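PDB 3PE7: oligogalacturonate lyase from Yersinia enterocolitica subsp. enterocolitica, which cleaves oligogalacturonides by beta-elimination, probably in the bacterial cytoplasm, on a seven-bladed beta-propeller that binds manganese and calcium. Local coordinates for residues G85-P90 and S134-L139; D93-V98 and M105-A110; S281-S286 and F321-N326. All blocks are in the same frame, centred on the assembly; numbering follows the deposited sequence.

Interaction 1 (G85-P90 and S134-L139)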
loop_
_atom_site.group_PDB
_atom_site.type_symbol
_atom_site.label_atom_id
_atom_site.label_comp_id
_atom_site.label_asym_id
_atom_site.label_seq_id
_atom_site.Cartn_x
_atom_site.Cartn_y
_atom_site.Cartn_z
ATOM N N GLY A 85 2.909 1.341 6.844
ATOM C CA GLY A 85 3.048 2.563 6.052
ATOM C C GLY A 85 4.471 2.906 5.644
ATOM O O GLY A 85 4.672 3.867 4.893
ATOM N N GLY A 86 5.446 2.149 6.140
ATOM C CA GLY A 86 6.863 2.514 5.996
ATOM C C GLY A 86 7.375 2.307 4.591
ATOM O O GLY A 86 6.862 1.470 3.859
ATOM N N PHE A 87 8.396 3.081 4.225
ATOM C CA PHE A 87 8.989 2.971 2.894
ATOM C C PHE A 87 10.482 3.278 2.926
ATOM O O PHE A 87 10.982 3.986 3.807
ATOM C CB PHE A 87 8.264 3.879 1.901
ATOM C CG PHE A 87 8.331 5.350 2.238
ATOM C CD1 PHE A 87 9.337 6.155 1.704
ATOM C CD2 PHE A 87 7.377 5.929 3.072
ATOM C CE1 PHE A 87 9.391 7.541 2.010
ATOM C CE2 PHE A 87 7.410 7.311 3.381
ATOM C CZ PHE A 87 8.414 8.116 2.857
ATOM N N LEU A 88 11.193 2.718 1.961
ATOM C CA LEU A 88 12.604 3.029 1.754
ATOM C C LEU A 88 12.739 4.281 0.900
ATOM O O LEU A 88 11.930 4.539 0.005
ATOM C CB LEU A 88 13.303 1.859 1.050
ATOM C CG LEU A 88 13.297 0.530 1.813
ATOM C CD1 LEU A 88 14.002 -0.574 0.955
ATOM C CD2 LEU A 88 13.946 0.724 3.180
ATOM N N SER A 89 13.794 5.051 1.167
ATOM C CA SER A 89 14.090 6.216 0.345
ATOM C C SER A 89 14.549 5.765 -1.058
ATOM O O SER A 89 14.988 4.619 -1.223
ATOM C CB SER A 89 15.201 7.046 1.011
ATOM O OG SER A 89 16.371 6.269 1.209
ATOM N N PRO A 90 14.497 6.674 -2.049
ATOM C CA PRO A 90 14.988 6.309 -3.395
ATOM C C PRO A 90 16.407 5.758 -3.410
ATOM O O PRO A 90 16.683 4.772 -4.119
ATOM C CB PRO A 90 14.880 7.628 -4.187
ATOM C CG PRO A 90 13.748 8.371 -3.537
ATOM C CD PRO A 90 13.822 7.987 -2.045
ATOM N N SER A 134 8.557 11.734 -5.545
ATOM C CA SER A 134 9.590 10.880 -6.130
ATOM C C SER A 134 10.994 11.241 -5.654
ATOM O O SER A 134 11.833 10.360 -5.445
ATOM C CB SER A 134 9.515 10.928 -7.654
ATOM O OG SER A 134 8.306 10.345 -8.111
ATOM N N ASP A 135 11.233 12.546 -5.469
ATOM C CA ASP A 135 12.510 13.047 -4.980
ATOM C C ASP A 135 12.787 12.749 -3.494
ATOM O O ASP A 135 13.923 12.889 -3.022
ATOM C CB ASP A 135 12.631 14.551 -5.270
ATOM C CG ASP A 135 12.896 14.843 -6.744
ATOM O OD1 ASP A 135 13.403 13.950 -7.455
ATOM O OD2 ASP A 135 12.605 15.974 -7.185
ATOM N N CYS A 136 11.740 12.340 -2.778
ATOM C CA CYS A 136 11.776 12.080 -1.329
ATOM C C CYS A 136 12.264 13.325 -0.575
ATOM O O CYS A 136 13.195 13.256 0.234
ATOM C CB CYS A 136 12.595 10.824 -1.002
ATOM S SG CYS A 136 12.170 10.087 0.598
ATOM N N THR A 137 11.624 14.454 -0.883
ATOM C CA THR A 137 11.894 15.720 -0.202
ATOM C C THR A 137 10.662 16.273 0.500
ATOM O O THR A 137 10.778 17.194 1.334
ATOM C CB THR A 137 12.449 16.795 -1.183
ATOM O OG1 THR A 137 11.505 17.027 -2.248
ATOM C CG2 THR A 137 13.799 16.387 -1.733
ATOM N N LYS A 138 9.491 15.713 0.171
ATOM C CA LYS A 138 8.189 16.151 0.701
ATOM C C LYS A 138 7.280 14.940 0.943
ATOM O O LYS A 138 7.440 13.917 0.291
ATOM C CB LYS A 138 7.478 17.104 -0.264
ATOM C CG LYS A 138 8.136 18.493 -0.393
ATOM C CD LYS A 138 7.485 19.316 -1.480
ATOM C CE LYS A 138 7.987 18.878 -2.842
ATOM N NZ LYS A 138 7.552 19.796 -3.949
ATOM N N LEU A 139 6.344 15.080 1.882
ATOM C CA LEU A 139 5.326 14.054 2.159
ATOM C C LEU A 139 3.945 14.665 2.111
ATOM O O LEU A 139 3.772 15.842 2.447
ATOM C CB LEU A 139 5.499 13.497 3.571
ATOM C CG LEU A 139 6.738 12.761 4.039
ATOM C CD1 LEU A 139 6.511 12.414 5.507
ATOM C CD2 LEU A 139 6.984 11.499 3.230
#
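Cys136 reaches from the turn of 134-139 into the angle between Pro90 and Phe87, and its short side chain meets both. Its CB packs first against the proline: Pro90 CD lies 3.3 Å from Cys136 CB, closer than two carbons usually come, and Pro90 CG follows at 3.7 Å. Beyond CB, with chi1 at -158°, SG lies roughly anti to the backbone N and points toward 85-90. There the sulfur lies beside one corner of the proline ring, with Cys136 SG 3.8 Å from Pro90 CD, and ends beside the aromatic ring, 4.0 Å from Phe87 CE1. It approaches the ring edge-on, 90° off the normal, so this sulfur-aromatic contact engages the C-H rim and not the pi cloud. Leu139 adds a second touch at the same rim, its CD2 resting 3.7 Å from Phe87 CZ. The thiol and the methyl thus meet neighbouring corners of the ring edge, at CE1 and CZ, while Gly85 O, from its own segment, also lies in the ring plane at the edge. At the outer end of the contact, Pro90 CG sits 3.4 Å from Ser134 O, so the proline covers the beginning of the turn as well. The contact is entirely one of packing, and the nearby hydroxyls are turned to other partners: Ser89 OG bonds to Asp93, and Ser134 OG to the backbone N of Tyr198. Phe87 belongs to strand 87-88, an outermost strand of a four-stranded blade, where its ring meets that of Phe96 on the adjacent strand and also touches Ala132. Leu139 lies on strand 138-145 of the next blade and packs on Trp130 and Ala132 of strand 124-132, so the contact joins two successive blades of the propeller.

Interaction 2 (D93-V98 and M105-A110)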
loop_
_atom_site.group_PDB
_atom_site.type_symbol
_atom_site.label_atom_id
_atom_site.label_comp_id
_atom_site.label_asym_id
_atom_site.label_seq_id
_atom_site.Cartn_x
_atom_site.Cartn_y
_atom_site.Cartn_z
ATOM N N ASP A 93 18.950 4.330 1.416
ATOM C CA ASP A 93 19.760 4.641 2.582
ATOM C C ASP A 93 18.955 4.991 3.834
ATOM O O ASP A 93 19.535 5.214 4.901
ATOM C CB ASP A 93 20.768 5.760 2.260
ATOM C CG ASP A 93 20.112 7.043 1.785
ATOM O OD1 ASP A 93 20.834 8.063 1.690
ATOM O OD2 ASP A 93 18.903 7.078 1.463
ATOM N N ALA A 94 17.634 5.057 3.688
ATOM C CA ALA A 94 16.771 5.430 4.817
ATOM C C ALA A 94 15.445 4.687 4.827
ATOM O O ALA A 94 14.938 4.284 3.784
ATOM C CB ALA A 94 16.520 6.935 4.837
ATOM N N LEU A 95 14.890 4.525 6.025
ATOM C CA LEU A 95 13.510 4.081 6.204
ATOM C C LEU A 95 12.706 5.229 6.806
ATOM O O LEU A 95 13.159 5.865 7.754
ATOM C CB LEU A 95 13.449 2.879 7.141
ATOM C CG LEU A 95 12.134 2.572 7.868
ATOM C CD1 LEU A 95 11.064 2.056 6.890
ATOM C CD2 LEU A 95 12.421 1.548 8.961
ATOM N N PHE A 96 11.533 5.499 6.243
ATOM C CA PHE A 96 10.563 6.431 6.849
ATOM C C PHE A 96 9.363 5.643 7.359
ATOM O O PHE A 96 8.855 4.762 6.661
ATOM C CB PHE A 96 10.084 7.468 5.840
ATOM C CG PHE A 96 11.150 8.445 5.428
ATOM C CD1 PHE A 96 11.997 8.156 4.358
ATOM C CD2 PHE A 96 11.302 9.648 6.110
ATOM C CE1 PHE A 96 13.000 9.074 3.970
ATOM C CE2 PHE A 96 12.291 10.579 5.725
ATOM C CZ PHE A 96 13.146 10.284 4.663
ATOM N N TYR A 97 8.918 5.952 8.578
ATOM C CA TYR A 97 7.754 5.273 9.144
ATOM C C TYR A 97 7.169 6.124 10.265
ATOM O O TYR A 97 7.797 7.083 10.718
ATOM C CB TYR A 97 8.146 3.881 9.684
ATOM C CG TYR A 97 8.855 3.929 11.022
ATOM C CD1 TYR A 97 10.199 4.316 11.120
ATOM C CD2 TYR A 97 8.182 3.587 12.204
ATOM C CE1 TYR A 97 10.852 4.356 12.358
ATOM C CE2 TYR A 97 8.839 3.634 13.445
ATOM C CZ TYR A 97 10.163 4.019 13.512
ATOM O OH TYR A 97 10.816 4.080 14.731
ATOM N N VAL A 98 5.971 5.763 10.709
ATOM C CA VAL A 98 5.303 6.480 11.800
ATOM C C VAL A 98 5.358 5.671 13.109
ATOM O O VAL A 98 5.003 4.478 13.158
ATOM C CB VAL A 98 3.844 6.816 11.466
ATOM C CG1 VAL A 98 3.173 7.557 12.657
ATOM C CG2 VAL A 98 3.758 7.659 10.200
ATOM N N MET A 105 9.193 9.365 11.415
ATOM C CA MET A 105 10.592 9.084 11.718
ATOM C C MET A 105 11.373 8.798 10.445
ATOM O O MET A 105 10.815 8.262 9.487
ATOM C CB MET A 105 10.720 7.837 12.605
ATOM C CG MET A 105 9.852 7.819 13.857
ATOM S SD MET A 105 10.296 9.165 14.993
ATOM C CE MET A 105 11.987 8.744 15.349
ATOM N N ARG A 106 12.656 9.148 10.469
ATOM C CA ARG A 106 13.629 8.731 9.462
ATOM C C ARG A 106 14.707 7.898 10.129
ATOM O O ARG A 106 15.335 8.322 11.118
ATOM C CB ARG A 106 14.264 9.944 8.760
ATOM C CG ARG A 106 15.214 9.572 7.591
ATOM C CD ARG A 106 15.993 10.811 7.104
ATOM N NE ARG A 106 16.906 10.482 6.004
ATOM C CZ ARG A 106 18.131 9.983 6.145
ATOM N NH1 ARG A 106 18.655 9.743 7.345
ATOM N NH2 ARG A 106 18.857 9.732 5.061
ATOM N N VAL A 107 14.920 6.694 9.609
ATOM C CA VAL A 107 15.952 5.821 10.144
ATOM C C VAL A 107 17.093 5.737 9.124
ATOM O O VAL A 107 16.868 5.342 7.969
ATOM C CB VAL A 107 15.415 4.390 10.425
ATOM C CG1 VAL A 107 16.477 3.545 11.064
ATOM C CG2 VAL A 107 14.161 4.450 11.297
ATOM N N ASP A 108 18.302 6.103 9.561
ATOM C CA ASP A 108 19.515 5.932 8.754
ATOM C C ASP A 108 19.827 4.440 8.695
ATOM O O ASP A 108 20.036 3.801 9.721
ATOM C CB ASP A 108 20.676 6.720 9.385
ATOM C CG ASP A 108 21.944 6.686 8.541
ATOM O OD1 ASP A 108 22.526 5.606 8.351
ATOM O OD2 ASP A 108 22.376 7.758 8.088
ATOM N N LEU A 109 19.816 3.854 7.498
ATOM C CA LEU A 109 19.974 2.399 7.405
ATOM C C LEU A 109 21.390 1.885 7.694
ATOM O O LEU A 109 21.575 0.708 8.005
ATOM C CB LEU A 109 19.448 1.869 6.071
ATOM C CG LEU A 109 17.927 1.873 5.879
ATOM C CD1 LEU A 109 17.602 1.285 4.502
ATOM C CD2 LEU A 109 17.200 1.092 6.989
ATOM N N ALA A 110 22.378 2.769 7.619
ATOM C CA ALA A 110 23.754 2.395 7.929
ATOM C C ALA A 110 23.996 2.357 9.437
ATOM O O ALA A 110 24.558 1.386 9.943
ATOM C CB ALA A 110 24.727 3.354 7.253
HETATM O O HOH W 1 22.352 4.864 5.281
HETATM O O HOH W 2 21.200 7.972 5.459
HETATM O O HOH W 3 18.670 9.914 1.797
#
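Phe96 and Arg106 face each other across an antiparallel beta hairpin, strands 94-99 and 103-108, the two central strands of one propeller blade. The arginine CG is a bump over the phenyl face, 4.0 Å from the Phe96 ring centroid in a CH-pi contact. Extended from CG to NE, the Arg106 chain runs on past the ring and lays its guanidinium into the dip over the small Ala94, whose CB is 3.5 Å from the guanidinium plane. On the other face of the sheet, Met105 lies alongside Tyr97 and sets its CG over the ring, while Val107 CG2 meets the ring edge 3.5 Å from Tyr97 CE1. Leu95 lies side by side with Val107, CD2 against CG2, and its CB meets Leu109 CD2. Tyr97 OH bonds to Glu114 of strand 114-119. Paired backbone bonds join Leu95 with Val107 and Tyr97 with Met105. At the strand ends, water 3 donates to Asp93 OD1 and accepts from Arg106 NH2, linking opposite charges beyond salt-bridge range; Ser89 OG holds Asp93 OD2. Asp108 OD1 forms an Asx turn with Ala110 N, and Leu109 N gives a nearly straight 2.9 Å bond to Asp93 O, approaching 40° above the carbonyl plane.

Interaction 3 (S281-S286 and F321-N326)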
loop_
_atom_site.group_PDB
_atom_site.type_symbol
_atom_site.label_atom_id
_atom_site.label_comp_id
_atom_site.label_asym_id
_atom_site.label_seq_id
_atom_site.Cartn_x
_atom_site.Cartn_y
_atom_site.Cartn_z
ATOM N N SER A 281 -11.584 -6.449 -18.140
ATOM C CA SER A 281 -12.371 -6.979 -17.044
ATOM C C SER A 281 -11.394 -7.709 -16.121
ATOM O O SER A 281 -10.274 -8.028 -16.529
ATOM C CB SER A 281 -13.435 -7.939 -17.581
ATOM O OG SER A 281 -12.809 -8.987 -18.294
ATOM N N MET A 282 -11.791 -7.951 -14.872
ATOM C CA MET A 282 -10.944 -8.687 -13.937
ATOM C C MET A 282 -11.820 -9.492 -12.967
ATOM O O MET A 282 -12.975 -9.129 -12.743
ATOM C CB MET A 282 -10.063 -7.708 -13.143
ATOM C CG MET A 282 -10.861 -6.781 -12.253
ATOM S SD MET A 282 -9.889 -5.639 -11.253
ATOM C CE MET A 282 -8.687 -6.694 -10.443
ATOM N N PRO A 283 -11.273 -10.570 -12.383
ATOM C CA PRO A 283 -11.968 -11.170 -11.254
ATOM C C PRO A 283 -11.970 -10.204 -10.077
ATOM O O PRO A 283 -11.114 -9.306 -9.996
ATOM C CB PRO A 283 -11.108 -12.396 -10.890
ATOM C CG PRO A 283 -10.056 -12.490 -11.881
ATOM C CD PRO A 283 -9.950 -11.178 -12.605
ATOM N N ALA A 284 -12.919 -10.386 -9.169
ATOM C CA ALA A 284 -12.996 -9.554 -7.966
ATOM C C ALA A 284 -11.734 -9.751 -7.134
ATOM O O ALA A 284 -11.472 -10.858 -6.658
ATOM C CB ALA A 284 -14.220 -9.923 -7.147
ATOM N N CYS A 285 -10.969 -8.670 -6.981
ATOM C CA CYS A 285 -9.757 -8.669 -6.171
ATOM C C CYS A 285 -9.829 -7.590 -5.096
ATOM O O CYS A 285 -10.594 -6.634 -5.220
ATOM C CB CYS A 285 -8.535 -8.429 -7.067
ATOM S SG CYS A 285 -8.140 -9.790 -8.184
ATOM N N SER A 286 -9.027 -7.738 -4.048
ATOM C CA SER A 286 -9.092 -6.834 -2.903
ATOM C C SER A 286 -8.172 -5.633 -3.054
ATOM O O SER A 286 -8.349 -4.642 -2.374
ATOM C CB SER A 286 -8.776 -7.608 -1.620
ATOM O OG SER A 286 -9.879 -8.469 -1.306
ATOM N N PHE A 321 -6.717 -17.104 -5.345
ATOM C CA PHE A 321 -5.693 -16.926 -6.373
ATOM C C PHE A 321 -5.143 -15.514 -6.494
ATOM O O PHE A 321 -5.835 -14.536 -6.182
ATOM C CB PHE A 321 -6.219 -17.384 -7.743
ATOM C CG PHE A 321 -6.512 -18.849 -7.789
ATOM C CD1 PHE A 321 -7.823 -19.303 -7.701
ATOM C CD2 PHE A 321 -5.468 -19.781 -7.878
ATOM C CE1 PHE A 321 -8.112 -20.685 -7.716
ATOM C CE2 PHE A 321 -5.743 -21.171 -7.882
ATOM C CZ PHE A 321 -7.072 -21.613 -7.811
ATOM N N LEU A 322 -3.888 -15.451 -6.937
ATOM C CA LEU A 322 -3.253 -14.218 -7.412
ATOM C C LEU A 322 -3.314 -14.197 -8.934
ATOM O O LEU A 322 -2.983 -15.200 -9.580
ATOM C CB LEU A 322 -1.796 -14.146 -6.945
ATOM C CG LEU A 322 -1.644 -14.003 -5.421
ATOM C CD1 LEU A 322 -0.349 -14.611 -4.924
ATOM C CD2 LEU A 322 -1.757 -12.546 -4.956
ATOM N N TYR A 323 -3.690 -13.042 -9.495
ATOM C CA TYR A 323 -3.827 -12.897 -10.941
ATOM C C TYR A 323 -2.849 -11.881 -11.471
ATOM O O TYR A 323 -2.646 -10.842 -10.854
ATOM C CB TYR A 323 -5.233 -12.419 -11.309
ATOM C CG TYR A 323 -6.311 -13.376 -10.894
ATOM C CD1 TYR A 323 -6.632 -14.479 -11.696
ATOM C CD2 TYR A 323 -6.987 -13.197 -9.693
ATOM C CE1 TYR A 323 -7.626 -15.392 -11.308
ATOM C CE2 TYR A 323 -8.006 -14.086 -9.295
ATOM C CZ TYR A 323 -8.304 -15.183 -10.109
ATOM O OH TYR A 323 -9.279 -16.062 -9.706
ATOM N N VAL A 324 -2.264 -12.170 -12.639
ATOM C CA VAL A 324 -1.425 -11.171 -13.305
ATOM C C VAL A 324 -2.095 -10.811 -14.614
ATOM O O VAL A 324 -2.549 -11.699 -15.360
ATOM C CB VAL A 324 0.037 -11.646 -13.535
ATOM C CG1 VAL A 324 0.768 -10.732 -14.542
ATOM C CG2 VAL A 324 0.785 -11.679 -12.224
ATOM N N PHE A 325 -2.161 -9.511 -14.874
ATOM C CA PHE A 325 -2.797 -8.979 -16.077
ATOM C C PHE A 325 -1.719 -8.428 -16.979
ATOM O O PHE A 325 -0.978 -7.528 -16.582
ATOM C CB PHE A 325 -3.811 -7.884 -15.713
ATOM C CG PHE A 325 -4.801 -8.312 -14.674
ATOM C CD1 PHE A 325 -5.974 -8.969 -15.038
ATOM C CD2 PHE A 325 -4.546 -8.098 -13.329
ATOM C CE1 PHE A 325 -6.883 -9.386 -14.069
ATOM C CE2 PHE A 325 -5.443 -8.511 -12.351
ATOM C CZ PHE A 325 -6.610 -9.157 -12.711
ATOM N N ASN A 326 -1.585 -9.013 -18.175
ATOM C CA ASN A 326 -0.634 -8.510 -19.162
ATOM C C ASN A 326 -1.336 -7.458 -20.002
ATOM O O ASN A 326 -2.235 -7.757 -20.798
ATOM C CB ASN A 326 -0.076 -9.665 -20.013
ATOM C CG ASN A 326 0.990 -9.212 -21.005
ATOM O OD1 ASN A 326 0.932 -8.104 -21.547
ATOM N ND2 ASN A 326 1.955 -10.091 -21.269
#
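Pro283 comes to sit over the face of Tyr323 because the tyrosine CG stands opposite its own carbonyl carbon (chi1 -61°), which lifts the ring off strand 321-326 toward 281-286. Phe325, two residues on along the same strand, takes a similar torsion, and both rings rise to meet the irregular end of strand 276-285. The proline is divided between them. Its CG hangs almost exactly above the centre of the phenol ring, 3.6 Å from the Tyr323 centroid and only 8° off the normal, in a well-centred CH-pi contact. Its CD lies instead in the plane of the neighbouring ring, 3.8 Å from Phe325 CE1 at the edge. Met282 extends the surface on that side, with CB 3.7 Å from Phe325 CE1 and the methyl CE turned back by the bend at chi3 to touch CZ of the same ring. Beside the tyrosine, Cys285 SG comes in obliquely, 3.9 Å from Tyr323 CD2. The phenol oxygen bonds to Asp319, just before the strand, and this should help fix the ring under the proline. Beyond Cys285, whose side chain is about 11 Å from the manganese, the chain turns a corner at Ser286 and leads to His287, a manganese ligand. With one centred CH-pi contact and apolar edge and oblique contacts around it, this contact probably rests on shape fit and dispersion, not charge.

How the interactions relate
Interactions 1 and 2 adjoin, with centres 10 Å apart, and share the blade in which strands 87-88 and 94-99 are neighbours. Phe87 O to Phe96 N, at 2.9 Å, is a probable backbone hydrogen bond between them, and Cys136 SG also packs on Phe96 CE1. Interaction 2 builds that blade from within, whereas interaction 1, whose segments flank the hairpin along the chain, ties it to the next one. Interaction 3 follows later in the sequence, across the chain's centre, about 28 Å from interaction 1 and 33 Å from interaction 2 between centres. It too joins consecutive blades, so two blade junctions, on opposite sides of the chain's centre, include apolar packing.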